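Local coordinates for gram-negative insecticidal protein (Chromobacterium piscinae, PDB 6FBM) that is an insecticidal toxin of the MACPF and beta-tripod families and probably acts by forming pores in membranes, at residues Q75-E80 and Q196-T201. Residues are numbered along the deposited sequence; the frame is centred on the assembly and turned at random.
Sequences QDVSKE and QSLSTT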
# COMPACT_ATOMS: atom_id res chain seq x y z
N GLN A 75 18.01 13.79 -33.75
CA GLN A 75 17.07 14.64 -34.48
C GLN A 75 16.95 14.22 -35.93
O GLN A 75 17.94 14.01 -36.61
CB GLN A 75 17.52 16.09 -34.42
CG GLN A 75 17.39 16.71 -33.04
CD GLN A 75 17.67 18.19 -33.08
OE1 GLN A 75 18.76 18.61 -33.47
NE2 GLN A 75 16.68 19.00 -32.70
N ASP A 76 15.72 14.10 -36.39
CA ASP A 76 15.43 14.00 -37.81
C ASP A 76 14.65 15.23 -38.17
O ASP A 76 13.58 15.45 -37.64
CB ASP A 76 14.62 12.75 -38.13
CG ASP A 76 15.36 11.48 -37.73
OD1 ASP A 76 16.57 11.33 -38.06
OD2 ASP A 76 14.71 10.66 -37.06
N VAL A 77 15.22 16.04 -39.06
CA VAL A 77 14.68 17.33 -39.44
C VAL A 77 14.68 17.46 -40.95
O VAL A 77 15.66 17.13 -41.63
CB VAL A 77 15.50 18.47 -38.82
CG1 VAL A 77 14.98 19.83 -39.25
CG2 VAL A 77 15.48 18.36 -37.30
N SER A 78 13.58 17.94 -41.49
CA SER A 78 13.51 18.19 -42.92
C SER A 78 12.35 19.11 -43.30
O SER A 78 11.27 19.07 -42.69
CB SER A 78 13.40 16.87 -43.70
OG SER A 78 13.53 17.13 -45.08
N LYS A 79 12.61 19.90 -44.34
CA LYS A 79 11.58 20.72 -44.99
C LYS A 79 10.64 19.91 -45.86
O LYS A 79 9.58 20.40 -46.26
CB LYS A 79 12.22 21.82 -45.82
CG LYS A 79 12.94 22.86 -44.97
CD LYS A 79 13.60 23.90 -45.90
CE LYS A 79 13.67 25.28 -45.26
NZ LYS A 79 13.66 26.36 -46.30
N GLU A 80 11.02 18.65 -46.13
CA GLU A 80 10.34 17.81 -47.09
C GLU A 80 9.90 16.54 -46.34
O GLU A 80 10.74 15.79 -45.85
CB GLU A 80 11.31 17.58 -48.27
CG GLU A 80 11.00 16.41 -49.21
CD GLU A 80 9.54 16.35 -49.64
OE1 GLU A 80 8.96 17.44 -49.88
OE2 GLU A 80 8.97 15.24 -49.72
N GLN A 196 19.40 31.37 -36.91
CA GLN A 196 19.87 30.12 -36.26
C GLN A 196 19.13 28.91 -36.84
O GLN A 196 17.96 29.02 -37.19
CB GLN A 196 19.63 30.23 -34.75
CG GLN A 196 20.07 29.08 -33.85
CD GLN A 196 19.63 29.31 -32.39
OE1 GLN A 196 19.01 28.44 -31.77
NE2 GLN A 196 19.95 30.49 -31.84
N SER A 197 19.79 27.75 -36.94
CA SER A 197 19.18 26.56 -37.57
C SER A 197 17.97 26.07 -36.76
O SER A 197 17.93 26.23 -35.54
CB SER A 197 20.21 25.43 -37.80
OG SER A 197 20.34 24.53 -36.70
N LEU A 198 16.96 25.55 -37.45
CA LEU A 198 15.71 25.07 -36.84
C LEU A 198 16.00 23.92 -35.88
O LEU A 198 15.44 23.87 -34.78
CB LEU A 198 14.69 24.66 -37.92
CG LEU A 198 13.28 24.10 -37.59
CD1 LEU A 198 13.32 22.65 -37.08
CD2 LEU A 198 12.55 25.02 -36.61
N SER A 199 16.90 23.03 -36.28
CA SER A 199 17.19 21.85 -35.48
C SER A 199 17.80 22.21 -34.11
O SER A 199 17.44 21.61 -33.09
CB SER A 199 18.06 20.86 -36.28
OG SER A 199 19.39 21.35 -36.42
N THR A 200 18.68 23.22 -34.09
CA THR A 200 19.27 23.74 -32.86
C THR A 200 18.20 24.42 -31.99
O THR A 200 18.15 24.19 -30.79
CB THR A 200 20.45 24.71 -33.18
OG1 THR A 200 21.55 23.96 -33.69
CG2 THR A 200 20.92 25.47 -31.92
N THR A 201 17.34 25.23 -32.59
CA THR A 201 16.22 25.86 -31.86
C THR A 201 15.29 24.80 -31.24
O THR A 201 14.83 24.97 -30.12
CB THR A 201 15.42 26.79 -32.78
OG1 THR A 201 16.34 27.65 -33.46
CG2 THR A 201 14.45 27.64 -31.98
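Gln75 NE2 is gripped twice: it donates to the carbonyl O of Ser199 at 2.7 Å and to Thr124 OG1 on strand 120-134, two acceptors that together fix the rotation of the amide. The bond to Ser199 is nearly straight, with 162° at the hydrogen. Ser199 O lies practically in the Gln75 amide plane, whereas NE2 sits tilted by 25° from the carbonyl plane of Ser199. Gln75 CG stands anti to its own carbonyl carbon (chi1 -70°), and the extended chain beyond it carries the amide across to the helix. Both segments belong to the MACPF domain: strand 64-78, near its C-terminal end, pairs antiparallel with strand 120-134 in the central sheet, and the first turn of helix 198-209 packs against Gln75 and Val77 of strand 64-78. Two residues along from Gln75, Val77 divides its branches between neighbouring helix residues. CG2 meets Ser199 CB at 3.7 Å, while CG1, anti to the backbone N, reaches Leu198 CD1 at 3.9 Å. The same leucine also touches Thr120 and, on helix 220-230, Phe228. Thr201 N bonds to Ser197 O at 3.2 Å, closing the first turn of the helix, with Ser197 at the N-cap position.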